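Local coordinates for nuclear protein localization protein 4 homolog (PDB 4RV0) that may form part of a complex that binds ubiquitinated proteins and is needed for export of misfolded proteins from the endoplasmic reticulum to the cytoplasm for proteasomal degradation, at residues I25-Y35 / E58-G68. Residues are numbered along the deposited sequence; the frame is centred on the assembly and turned at random.
Sequences ISPKSNLKHLY and ELQASGSQLVG
Leu59 meets both Leu34 and Tyr35 where the chain 58-66 of this ubiquitin-like, beta-grasp domain wraps around the start of helix 31-41. Its CD2 packs 4.0 Å from Leu34 CD2 and also reaches Leu31 CD2, the Leu31 side chain crossing at about a right angle. Leu59 O accepts a hydrogen bond from Tyr35 OH, modelled at a doubtfully short 2.4 Å, close to the plane of the ring; the same hydroxyl also bonds to Leu49 N of strand 48-50, so the phenol ties this segment and the sheet to the helix. Gln60 O lies against Leu31 CB, 3.2 Å away. Ala61 sets its methyl over the centre of the Tyr35 ring in a CH-pi contact, CB 4.1 Å from the centroid, while Phe47 also meets this ring. Ser62 brings CB up to Lys32 N, and Gly63 CA lies 3.6 Å from Asn30 OD1, the atom that caps the helix by accepting from His33 N. Gln65 O accepts a hydrogen bond from Leu31 N (3.0 Å), and the amide oxygen OE1 touches Leu31 CD1. Leu66 forms a single beta bridge with Asn30. In Val67, which opens helix 67-70, CG1 lies anti to the backbone N (chi1 160°), which leaves CG2 to pack against Ile25 CD1. Val67 N donates almost straight to Ser29 O (2.7 Å, 170°), and Gly68 N donates to Pro27 O at 2.7 Å.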
loop_
_atom_site.group_PDB
_atom_site.type_symbol
_atom_site.label_atom_id
_atom_site.label_comp_id
_atom_site.label_asym_id
_atom_site.label_seq_id
_atom_site.Cartn_x
_atom_site.Cartn_y
_atom_site.Cartn_z
ATOM N N ILE B 25 -3.272 16.894 12.080
ATOM C CA ILE B 25 -3.265 17.295 13.480
ATOM C C ILE B 25 -2.062 18.191 13.789
ATOM O O ILE B 25 -0.987 18.032 13.212
ATOM C CB ILE B 25 -3.310 16.045 14.398
ATOM C CG1 ILE B 25 -3.395 16.443 15.867
ATOM C CG2 ILE B 25 -2.113 15.128 14.142
ATOM C CD1 ILE B 25 -3.627 15.258 16.785
ATOM N N SER B 26 -2.250 19.151 14.691
ATOM C CA SER B 26 -1.145 19.988 15.128
ATOM C C SER B 26 -0.154 19.136 15.899
ATOM O O SER B 26 -0.548 18.333 16.738
ATOM C CB SER B 26 -1.626 21.171 15.974
ATOM O OG SER B 26 -0.520 21.936 16.427
ATOM N N PRO B 27 1.142 19.276 15.580
ATOM C CA PRO B 27 2.218 18.583 16.296
ATOM C C PRO B 27 2.328 19.038 17.744
ATOM O O PRO B 27 2.970 18.366 18.557
ATOM C CB PRO B 27 3.483 18.986 15.517
ATOM C CG PRO B 27 3.112 20.222 14.787
ATOM C CD PRO B 27 1.657 20.101 14.472
ATOM N N LYS B 28 1.698 20.164 18.062
ATOM C CA LYS B 28 1.691 20.653 19.431
ATOM C C LYS B 28 0.465 20.118 20.158
ATOM O O LYS B 28 0.261 20.409 21.336
ATOM C CB LYS B 28 1.730 22.182 19.453
ATOM C CG LYS B 28 3.028 22.720 18.854
ATOM C CD LYS B 28 2.908 24.159 18.394
ATOM C CE LYS B 28 4.280 24.725 17.994
ATOM N NZ LYS B 28 5.197 24.952 19.148
ATOM N N SER B 29 -0.363 19.338 19.465
ATOM C CA SER B 29 -1.428 18.633 20.170
ATOM C C SER B 29 -0.808 17.482 20.929
ATOM O O SER B 29 0.361 17.127 20.734
ATOM C CB SER B 29 -2.505 18.087 19.227
ATOM O OG SER B 29 -3.230 19.128 18.620
ATOM N N ASN B 30 -1.610 16.912 21.810
ATOM C CA ASN B 30 -1.181 15.818 22.637
ATOM C C ASN B 30 -1.668 14.491 22.071
ATOM O O ASN B 30 -2.559 14.469 21.218
ATOM C CB ASN B 30 -1.709 16.040 24.038
ATOM C CG ASN B 30 -3.207 16.151 24.053
ATOM O OD1 ASN B 30 -3.904 15.138 24.077
ATOM N ND2 ASN B 30 -3.720 17.383 23.982
ATOM N N LEU B 31 -1.096 13.390 22.550
ATOM C CA LEU B 31 -1.461 12.073 22.047
ATOM C C LEU B 31 -2.932 11.697 22.274
ATOM O O LEU B 31 -3.514 10.974 21.458
ATOM C CB LEU B 31 -0.535 10.988 22.607
ATOM C CG LEU B 31 0.903 10.929 22.073
ATOM C CD1 LEU B 31 1.663 9.762 22.706
ATOM C CD2 LEU B 31 0.941 10.836 20.561
ATOM N N LYS B 32 -3.531 12.144 23.380
ATOM C CA LYS B 32 -4.956 11.883 23.584
ATOM C C LYS B 32 -5.806 12.474 22.479
ATOM O O LYS B 32 -6.778 11.858 22.040
ATOM C CB LYS B 32 -5.476 12.395 24.933
ATOM C CG LYS B 32 -6.994 12.192 25.044
ATOM C CD LYS B 32 -7.531 12.455 26.426
ATOM C CE LYS B 32 -9.042 12.268 26.490
ATOM N NZ LYS B 32 -9.843 13.228 25.682
ATOM N N HIS B 33 -5.447 13.670 22.029
ATOM C CA HIS B 33 -6.185 14.289 20.948
ATOM C C HIS B 33 -6.094 13.453 19.679
ATOM O O HIS B 33 -7.061 13.372 18.925
ATOM C CB HIS B 33 -5.726 15.728 20.707
ATOM C CG HIS B 33 -6.518 16.440 19.653
ATOM N ND1 HIS B 33 -5.929 17.153 18.642
ATOM C CD2 HIS B 33 -7.854 16.527 19.454
ATOM C CE1 HIS B 33 -6.870 17.667 17.853
ATOM N NE2 HIS B 33 -8.044 17.287 18.331
ATOM N N LEU B 34 -4.939 12.829 19.450
ATOM C CA LEU B 34 -4.771 11.937 18.305
ATOM C C LEU B 34 -5.737 10.766 18.437
ATOM O O LEU B 34 -6.446 10.415 17.487
ATOM C CB LEU B 34 -3.328 11.436 18.193
ATOM C CG LEU B 34 -2.990 10.440 17.074
ATOM C CD1 LEU B 34 -3.264 11.012 15.683
ATOM C CD2 LEU B 34 -1.522 9.995 17.181
ATOM N N TYR B 35 -5.775 10.182 19.629
ATOM C CA TYR B 35 -6.701 9.087 19.908
ATOM C C TYR B 35 -8.151 9.524 19.696
ATOM O O TYR B 35 -8.936 8.808 19.067
ATOM C CB TYR B 35 -6.493 8.536 21.316
ATOM C CG TYR B 35 -5.421 7.464 21.432
ATOM C CD1 TYR B 35 -5.761 6.125 21.443
ATOM C CD2 TYR B 35 -4.071 7.800 21.544
ATOM C CE1 TYR B 35 -4.789 5.135 21.568
ATOM C CE2 TYR B 35 -3.087 6.818 21.671
ATOM C CZ TYR B 35 -3.457 5.487 21.676
ATOM O OH TYR B 35 -2.502 4.494 21.797
ATOM N N GLU B 58 3.578 0.938 22.228
ATOM C CA GLU B 58 2.287 1.605 22.277
ATOM C C GLU B 58 2.467 3.102 22.483
ATOM O O GLU B 58 3.305 3.539 23.272
ATOM C CB GLU B 58 1.407 1.007 23.382
ATOM C CG GLU B 58 -0.014 1.560 23.415
ATOM C CD GLU B 58 -0.921 0.818 24.391
ATOM O OE1 GLU B 58 -0.557 -0.287 24.854
ATOM O OE2 GLU B 58 -2.012 1.346 24.692
ATOM N N LEU B 59 1.701 3.877 21.721
ATOM C CA LEU B 59 1.534 5.302 21.944
ATOM C C LEU B 59 0.552 5.476 23.107
ATOM O O LEU B 59 -0.536 4.896 23.096
ATOM C CB LEU B 59 0.975 5.974 20.688
ATOM C CG LEU B 59 1.838 6.282 19.454
ATOM C CD1 LEU B 59 2.122 5.054 18.616
ATOM C CD2 LEU B 59 1.135 7.303 18.587
ATOM N N GLN B 60 0.947 6.230 24.128
ATOM C CA GLN B 60 0.095 6.416 25.306
ATOM C C GLN B 60 -0.990 7.480 25.114
ATOM O O GLN B 60 -0.688 8.626 24.780
ATOM C CB GLN B 60 0.951 6.750 26.534
ATOM C CG GLN B 60 1.996 5.692 26.835
ATOM C CD GLN B 60 1.404 4.309 26.969
ATOM O OE1 GLN B 60 1.745 3.403 26.207
ATOM N NE2 GLN B 60 0.539 4.125 27.959
ATOM N N ALA B 61 -2.249 7.109 25.334
ATOM C CA ALA B 61 -3.336 8.087 25.316
ATOM C C ALA B 61 -3.122 9.158 26.400
ATOM O O ALA B 61 -3.466 8.941 27.562
ATOM C CB ALA B 61 -4.668 7.385 25.518
ATOM N N SER B 62 -2.576 10.305 25.987
ATOM C CA SER B 62 -2.076 11.393 26.856
ATOM C C SER B 62 -3.160 12.051 27.811
ATOM O O SER B 62 -3.898 11.275 28.423
ATOM C CB SER B 62 -1.309 12.365 25.946
ATOM O OG SER B 62 0.057 12.000 25.857
ATOM N N GLY B 63 -3.298 13.372 28.057
ATOM C CA GLY B 63 -2.742 14.551 27.406
ATOM C C GLY B 63 -1.370 14.899 27.951
ATOM O O GLY B 63 -1.005 14.507 29.060
ATOM N N SER B 64 -0.620 15.624 27.125
ATOM C CA SER B 64 0.748 16.092 27.373
ATOM C C SER B 64 1.756 14.931 27.330
ATOM O O SER B 64 2.453 14.621 28.302
ATOM C CB SER B 64 0.866 16.877 28.689
ATOM O OG SER B 64 0.634 16.049 29.820
ATOM N N GLN B 65 1.788 14.294 26.169
ATOM C CA GLN B 65 3.001 13.854 25.521
ATOM C C GLN B 65 2.590 14.474 24.214
ATOM O O GLN B 65 1.457 14.274 23.783
ATOM C CB GLN B 65 3.145 12.336 25.450
ATOM C CG GLN B 65 3.417 11.688 26.808
ATOM C CD GLN B 65 3.475 10.169 26.748
ATOM O OE1 GLN B 65 3.026 9.554 25.779
ATOM N NE2 GLN B 65 3.977 9.554 27.813
ATOM N N LEU B 66 3.431 15.280 23.595
ATOM C CA LEU B 66 2.934 15.961 22.420
ATOM C C LEU B 66 3.073 15.049 21.215
ATOM O O LEU B 66 3.938 14.162 21.181
ATOM C CB LEU B 66 3.681 17.281 22.194
ATOM C CG LEU B 66 3.652 18.269 23.369
ATOM C CD1 LEU B 66 4.414 19.534 23.054
ATOM C CD2 LEU B 66 2.226 18.611 23.732
ATOM N N VAL B 67 2.164 15.234 20.262
ATOM C CA VAL B 67 2.230 14.543 18.985
ATOM C C VAL B 67 3.627 14.705 18.396
ATOM O O VAL B 67 4.283 13.728 18.033
ATOM C CB VAL B 67 1.166 15.088 18.011
ATOM C CG1 VAL B 67 1.518 14.750 16.569
ATOM C CG2 VAL B 67 -0.213 14.564 18.389
ATOM N N GLY B 68 4.095 15.945 18.357
ATOM C CA GLY B 68 5.371 16.264 17.741
ATOM C C GLY B 68 6.634 15.727 18.391
ATOM O O GLY B 68 7.688 15.723 17.758
#